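Local coordinates for protein glutathione S-transferase omega-like 2 (Saccharomyces cerevisiae, PDB 5LKB) that acts as a glutathione-dependent '1-Cys' thiol transferase and dehydroascorbate reductase, and also reduces dimethylarsinic acid, at residues S237-N240 with N241-H245; I319-W322 with V323-L326; I219-G222 with V223-T226. One frame throughout, in Å; residues are numbered along the deposited sequence.

In the fold
All three contacts are local and close nothing longer than a helical turn; they follow in series, without nesting or crossing, in the helical C-terminal domain. Contact 3 comes first, at the join between helix 205-220 and helix 222-227, beside the active site. Contact 1 follows near the start of helix 232-264. The two touch, centres about 9 Å apart, with T226 OG1 3.2 Å from E238 C, which packs helix 222-227 on the helix after it. Contact 2 lies much later, on helix 317-329. Its centre is about 21 Å from that of contact 1, but I319 and W322 still pack on residues further along helix 232-264.

Contact 1. Residues S237-N240 with N241-H245; sequences SEVN and NVFEH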
loop_
_atom_site.group_PDB
_atom_site.type_symbol
_atom_site.label_atom_id
_atom_site.label_comp_id
_atom_site.label_asym_id
_atom_site.label_seq_id
_atom_site.Cartn_x
_atom_site.Cartn_y
_atom_site.Cartn_z
ATOM N N SER A 237 12.529 11.582 -4.074
ATOM C CA SER A 237 13.465 12.197 -3.142
ATOM C C SER A 237 12.934 12.107 -1.712
ATOM O O SER A 237 13.660 11.735 -0.787
ATOM C CB SER A 237 13.723 13.647 -3.564
ATOM O OG SER A 237 14.513 14.292 -2.587
ATOM N N GLU A 238 11.673 12.467 -1.528
ATOM C CA GLU A 238 11.129 12.512 -0.169
ATOM C C GLU A 238 10.928 11.129 0.433
ATOM O O GLU A 238 11.179 10.938 1.619
ATOM C CB GLU A 238 9.860 13.349 -0.132
ATOM C CG GLU A 238 10.061 14.785 -0.560
ATOM C CD GLU A 238 10.879 15.648 0.404
ATOM O OE1 GLU A 238 11.183 15.181 1.523
ATOM O OE2 GLU A 238 11.144 16.825 0.024
ATOM N N VAL A 239 10.467 10.141 -0.363
ATOM C CA VAL A 239 10.286 8.810 0.205
ATOM C C VAL A 239 11.607 8.187 0.589
ATOM O O VAL A 239 11.705 7.487 1.602
ATOM C CB VAL A 239 9.445 7.875 -0.696
ATOM C CG1 VAL A 239 10.224 7.330 -1.917
ATOM C CG2 VAL A 239 8.877 6.730 0.119
ATOM N N ASN A 240 12.657 8.395 -0.213
ATOM C CA ASN A 240 13.949 7.850 0.182
ATOM C C ASN A 240 14.399 8.490 1.490
ATOM O O ASN A 240 14.984 7.823 2.338
ATOM C CB ASN A 240 14.998 8.114 -0.900
ATOM C CG ASN A 240 14.995 7.043 -2.000
ATOM O OD1 ASN A 240 15.383 5.912 -1.775
ATOM N ND2 ASN A 240 14.585 7.419 -3.141
ATOM N N ASN A 241 14.118 9.778 1.634
ATOM C CA ASN A 241 14.490 10.520 2.849
ATOM C C ASN A 241 13.739 9.998 4.065
ATOM O O ASN A 241 14.337 9.861 5.140
ATOM C CB ASN A 241 14.295 12.008 2.608
ATOM C CG ASN A 241 14.851 12.836 3.754
ATOM O OD1 ASN A 241 16.069 12.781 4.045
ATOM N ND2 ASN A 241 13.981 13.489 4.448
ATOM N N VAL A 242 12.436 9.686 3.924
ATOM C CA VAL A 242 11.684 9.121 5.036
ATOM C C VAL A 242 12.355 7.860 5.523
ATOM O O VAL A 242 12.581 7.656 6.713
ATOM C CB VAL A 242 10.230 8.864 4.599
ATOM C CG1 VAL A 242 9.532 7.943 5.596
ATOM C CG2 VAL A 242 9.414 10.150 4.423
ATOM N N PHE A 243 12.585 6.894 4.605
ATOM C CA PHE A 243 13.116 5.615 5.045
ATOM C C PHE A 243 14.546 5.735 5.564
ATOM O O PHE A 243 14.908 5.029 6.501
ATOM C CB PHE A 243 12.956 4.533 3.934
ATOM C CG PHE A 243 11.524 4.029 3.853
ATOM C CD1 PHE A 243 11.098 3.069 4.733
ATOM C CD2 PHE A 243 10.614 4.618 2.994
ATOM C CE1 PHE A 243 9.753 2.648 4.760
ATOM C CE2 PHE A 243 9.266 4.200 2.997
ATOM C CZ PHE A 243 8.864 3.251 3.884
ATOM N N GLU A 244 15.338 6.657 5.017
ATOM C CA GLU A 244 16.697 6.857 5.522
ATOM C C GLU A 244 16.660 7.295 6.983
ATOM O O GLU A 244 17.463 6.826 7.806
ATOM C CB GLU A 244 17.411 7.893 4.671
ATOM C CG GLU A 244 18.770 8.341 5.167
ATOM C CD GLU A 244 19.316 9.480 4.320
ATOM O OE1 GLU A 244 18.853 9.654 3.175
ATOM O OE2 GLU A 244 20.175 10.233 4.820
ATOM N N HIS A 245 15.669 8.103 7.325
ATOM C CA HIS A 245 15.545 8.585 8.687
ATOM C C HIS A 245 14.836 7.624 9.603
ATOM O O HIS A 245 15.128 7.599 10.813
ATOM C CB HIS A 245 14.997 9.995 8.705
ATOM C CG HIS A 245 16.003 10.962 8.203
ATOM N ND1 HIS A 245 16.167 11.203 6.854
ATOM C CD2 HIS A 245 16.945 11.701 8.858
ATOM C CE1 HIS A 245 17.147 12.087 6.701
ATOM N NE2 HIS A 245 17.621 12.417 7.901
HETATM O O HOH W 1 11.179 13.356 3.459
#
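Helix 232-264 of the GST C-terminal domain carries V239 and F243 one turn apart, where their side chains meet beside the backbone bond that joins them. F243 N donates to V239 O at 3.2 Å with an almost straight N-H...O angle of 172°. CG2 of V239 lies in the ring plane at the edge of F243, 3.9 Å from F243 CE2, so methyl meets rim and not face. It gets there because CG2 stands anti to the valine's own N, leaving CG1 between N and the carbonyl carbon (chi1 76°). The same ring edge closes on the backbone, F243 CD2 coming within 3.4 Å of V239 O. With an alanine at F243, the V239 methyl would probably lose its aromatic partner within the helix, and F309, whose ring stacks on F243, would be left facing a gap.

A second site lies on another side of the helix. Water 1 donates to E238 OE1 at 2.7 Å and to E238 O, and it accepts from N241 ND2 at 3.0 Å. E238 O therefore has two donors, since V242 N also binds it at 2.9 Å. A turn later H245 ND1 binds N241 O at 2.8 Å, with the oxygen 2° out of the imidazole plane, while H245 N arrives from the opposite face of that carbonyl; the side-chain bond fixes the ring's rotation and places a proton on ND1. T226 of helix 222-227 packs on E238, V239 and V242, N241 and H245 reach S218 of helix 205-220, and V239 also meets L361 of the second subunit.

Contact 2. Residues I319-W322 with V323-L326; sequences IHLW and VRNL
H320 O is gripped twice by R324, by the backbone N at 3.1 Å and by the side-chain NE at 3.0 Å. This doubles one i to i+4 bond of helix 317-329, in the helical C-terminal domain of the GST fold. The two donors come from opposite faces of the carbonyl plane, NE standing well above it, although the oxygen lies only 2° out of the guanidinium plane. A bend at chi3 (-64°) turns the arginine chain back over the imidazole of H320. The two flat groups are stacked, centres 3.7 Å apart and planes at 8°, with NE above the middle of the ring and CD making a CH-pi contact with the same face. A cation lying this close would probably disfavour a charged imidazole. R324 NH1 goes on to the carbonyl of P369, so the guanidinium is held at two of its nitrogens.

Round the helix, water 2 links W322 O to N325 ND2, donating to the oxygen and accepting from the amide, whose OD1 accepts from N329 ND2. The indole of W322 is fixed at NE1 by D287, and the ring packs on L253 of helix 232-264 and L290 of helix 285-304. V323 CB is 3.7 Å from W322 CE3. Over one indole face, displaced toward the rim, L326 CD1 sits 3.5 Å from W322 CZ2.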
loop_
_atom_site.group_PDB
_atom_site.type_symbol
_atom_site.label_atom_id
_atom_site.label_comp_id
_atom_site.label_asym_id
_atom_site.label_seq_id
_atom_site.Cartn_x
_atom_site.Cartn_y
_atom_site.Cartn_z
ATOM N N ILE A 319 11.389 0.091 16.237
ATOM C CA ILE A 319 10.278 1.048 16.214
ATOM C C ILE A 319 8.952 0.341 16.506
ATOM O O ILE A 319 8.093 0.881 17.222
ATOM C CB ILE A 319 10.235 1.811 14.881
ATOM C CG1 ILE A 319 11.501 2.649 14.625
ATOM C CG2 ILE A 319 9.002 2.679 14.817
ATOM C CD1 ILE A 319 11.590 3.290 13.240
ATOM N N HIS A 320 8.747 -0.850 15.931
ATOM C CA HIS A 320 7.499 -1.552 16.135
ATOM C C HIS A 320 7.286 -1.921 17.620
ATOM O O HIS A 320 6.162 -1.853 18.132
ATOM C CB HIS A 320 7.466 -2.796 15.227
ATOM C CG HIS A 320 6.131 -3.491 15.174
ATOM N ND1 HIS A 320 6.033 -4.852 15.076
ATOM C CD2 HIS A 320 4.857 -3.025 15.167
ATOM C CE1 HIS A 320 4.772 -5.204 14.996
ATOM N NE2 HIS A 320 4.024 -4.123 15.066
ATOM N N LEU A 321 8.345 -2.357 18.308
ATOM C CA LEU A 321 8.228 -2.650 19.729
ATOM C C LEU A 321 7.939 -1.385 20.535
ATOM O O LEU A 321 7.007 -1.362 21.359
ATOM C CB LEU A 321 9.520 -3.297 20.170
ATOM C CG LEU A 321 9.606 -3.588 21.668
ATOM C CD1 LEU A 321 8.627 -4.589 22.078
ATOM C CD2 LEU A 321 11.046 -4.060 21.955
ATOM N N TRP A 322 8.648 -0.296 20.202
ATOM C CA TRP A 322 8.476 0.969 20.885
ATOM C C TRP A 322 7.053 1.520 20.722
ATOM O O TRP A 322 6.455 2.014 21.685
ATOM C CB TRP A 322 9.561 1.912 20.360
ATOM C CG TRP A 322 9.367 3.369 20.664
ATOM C CD1 TRP A 322 9.824 4.058 21.767
ATOM C CD2 TRP A 322 8.679 4.329 19.866
ATOM N NE1 TRP A 322 9.442 5.352 21.676
ATOM C CE2 TRP A 322 8.742 5.558 20.521
ATOM C CE3 TRP A 322 7.989 4.254 18.643
ATOM C CZ2 TRP A 322 8.163 6.715 20.001
ATOM C CZ3 TRP A 322 7.433 5.366 18.121
ATOM C CH2 TRP A 322 7.495 6.593 18.797
ATOM N N VAL A 323 6.474 1.458 19.508
ATOM C CA VAL A 323 5.186 2.098 19.307
ATOM C C VAL A 323 4.083 1.248 19.929
ATOM O O VAL A 323 3.085 1.788 20.418
ATOM C CB VAL A 323 4.954 2.407 17.802
ATOM C CG1 VAL A 323 4.549 1.145 17.001
ATOM C CG2 VAL A 323 3.845 3.396 17.624
ATOM N N ARG A 324 4.239 -0.082 19.888
ATOM C CA ARG A 324 3.276 -0.956 20.536
ATOM C C ARG A 324 3.323 -0.789 22.047
ATOM O O ARG A 324 2.263 -0.794 22.686
ATOM C CB ARG A 324 3.519 -2.426 20.163
ATOM C CG ARG A 324 3.041 -2.697 18.751
ATOM C CD ARG A 324 3.295 -4.149 18.396
ATOM N NE ARG A 324 4.712 -4.484 18.377
ATOM C CZ ARG A 324 5.167 -5.736 18.407
ATOM N NH1 ARG A 324 4.322 -6.736 18.489
ATOM N NH2 ARG A 324 6.478 -5.966 18.381
ATOM N N ASN A 325 4.519 -0.597 22.618
ATOM C CA ASN A 325 4.599 -0.356 24.062
ATOM C C ASN A 325 3.828 0.911 24.430
ATOM O O ASN A 325 3.056 0.930 25.401
ATOM C CB ASN A 325 6.058 -0.236 24.520
ATOM C CG ASN A 325 6.180 0.023 26.026
ATOM O OD1 ASN A 325 5.567 -0.678 26.818
ATOM N ND2 ASN A 325 6.970 0.995 26.388
ATOM N N LEU A 326 4.004 1.991 23.650
ATOM C CA LEU A 326 3.290 3.238 23.933
ATOM C C LEU A 326 1.791 3.057 23.769
ATOM O O LEU A 326 0.998 3.459 24.634
ATOM C CB LEU A 326 3.823 4.381 23.081
ATOM C CG LEU A 326 5.267 4.766 23.320
ATOM C CD1 LEU A 326 5.707 5.809 22.353
ATOM C CD2 LEU A 326 5.491 5.265 24.760
HETATM O O HOH W 2 8.372 2.296 24.249
#

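Contact 3. Residues I219-G222 with V223-T226; sequences INNG and VYKT
I219 O takes the N-H of V223 at 3.1 Å, with the donor 40° above the carbonyl plane. Both valine methyls lie on one side of this bond, V223 CG1 3.5 Å from I219 O. The backbone of I219 itself (phi -128°, psi -65°) departs from helical values. N220 turns its backbone oxygen to the phenol of Y224: N220 O lies in the ring plane at its edge, 3.4 Å from Y224 CD2. The Y224 OH is hydrogen-bonded to the OH of Y346, and the tyrosine side chain is about 6 Å from that of C46, the nucleophile.

At this junction of helix 205-220 with helix 222-227, in the C-terminal domain of the GST fold, the new helix starts against the glutathione site. N221 touches that site as a second-shell residue through its amide. OD1 accepts from NE of R15, a glutathione-binding residue, while ND2 lies 3.7 Å from K225 CG and shares water 3 with K225 NZ. The lysine chain, bent at chi3 (-71°), crosses this amide at about a right angle, and its NZ is also held by the carbonyl of D217. K225 N binds N221 O at 2.9 Å, almost straight.

G222 has no side chain, and a beta carbon there would come within 2.9 Å of I219 N. Its oxygen is gripped from opposite faces of the carbonyl plane by T226 N and by T226 OG1, the hydroxyl 2.9 Å from G222 O.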
loop_
_atom_site.group_PDB
_atom_site.type_symbol
_atom_site.label_atom_id
_atom_site.label_comp_id
_atom_site.label_asym_id
_atom_site.label_seq_id
_atom_site.Cartn_x
_atom_site.Cartn_y
_atom_site.Cartn_z
ATOM N N ILE A 219 10.302 12.790 8.833
ATOM C CA ILE A 219 9.327 11.766 9.206
ATOM C C ILE A 219 7.975 12.427 9.398
ATOM O O ILE A 219 7.018 12.144 8.679
ATOM C CB ILE A 219 9.816 10.967 10.431
ATOM C CG1 ILE A 219 11.105 10.201 10.063
ATOM C CG2 ILE A 219 8.735 10.035 10.942
ATOM C CD1 ILE A 219 11.880 9.569 11.133
ATOM N N ASN A 220 7.867 13.309 10.404
ATOM C CA ASN A 220 6.578 13.944 10.680
ATOM C C ASN A 220 6.032 14.647 9.453
ATOM O O ASN A 220 4.894 14.409 9.013
ATOM C CB ASN A 220 6.649 14.947 11.845
ATOM C CG ASN A 220 7.014 14.347 13.159
ATOM O OD1 ASN A 220 6.658 13.199 13.524
ATOM N ND2 ASN A 220 7.651 15.161 13.964
ATOM N N ASN A 221 6.825 15.601 8.895
ATOM C CA ASN A 221 6.501 16.254 7.643
ATOM C C ASN A 221 7.017 15.470 6.435
ATOM O O ASN A 221 6.514 15.680 5.336
ATOM C CB ASN A 221 7.060 17.700 7.610
ATOM C CG ASN A 221 6.327 18.556 6.641
ATOM O OD1 ASN A 221 5.090 18.542 6.504
ATOM N ND2 ASN A 221 7.084 19.381 5.918
ATOM N N GLY A 222 7.983 14.570 6.648
ATOM C CA GLY A 222 8.511 13.810 5.519
ATOM C C GLY A 222 7.445 12.980 4.825
ATOM O O GLY A 222 7.394 12.935 3.601
ATOM N N VAL A 223 6.551 12.362 5.614
ATOM C CA VAL A 223 5.490 11.570 4.958
ATOM C C VAL A 223 4.561 12.438 4.140
ATOM O O VAL A 223 4.068 12.009 3.102
ATOM C CB VAL A 223 4.702 10.701 5.937
ATOM C CG1 VAL A 223 5.623 9.715 6.643
ATOM C CG2 VAL A 223 3.912 11.538 6.990
ATOM N N TYR A 224 4.333 13.718 4.534
ATOM C CA TYR A 224 3.459 14.617 3.797
ATOM C C TYR A 224 4.131 15.165 2.538
ATOM O O TYR A 224 3.502 15.235 1.486
ATOM C CB TYR A 224 3.056 15.794 4.677
ATOM C CG TYR A 224 1.988 15.448 5.691
ATOM C CD1 TYR A 224 0.668 15.471 5.346
ATOM C CD2 TYR A 224 2.309 15.187 6.989
ATOM C CE1 TYR A 224 -0.342 15.188 6.260
ATOM C CE2 TYR A 224 1.306 14.854 7.937
ATOM C CZ TYR A 224 -0.031 14.919 7.565
ATOM O OH TYR A 224 -1.074 14.652 8.477
ATOM N N LYS A 225 5.425 15.525 2.643
ATOM C CA LYS A 225 6.169 15.906 1.430
ATOM C C LYS A 225 6.209 14.760 0.408
ATOM O O LYS A 225 6.183 15.008 -0.807
ATOM C CB LYS A 225 7.568 16.378 1.832
ATOM C CG LYS A 225 7.573 17.686 2.662
ATOM C CD LYS A 225 8.982 18.193 2.941
ATOM C CE LYS A 225 9.675 17.309 3.912
ATOM N NZ LYS A 225 11.011 17.847 4.312
ATOM N N THR A 226 6.223 13.509 0.905
ATOM C CA THR A 226 6.156 12.336 0.030
ATOM C C THR A 226 4.763 12.179 -0.571
ATOM O O THR A 226 4.628 12.076 -1.785
ATOM C CB THR A 226 6.553 11.089 0.819
ATOM O OG1 THR A 226 7.867 11.208 1.342
ATOM C CG2 THR A 226 6.484 9.863 -0.061
HETATM O O HOH W 3 10.145 19.859 6.056
#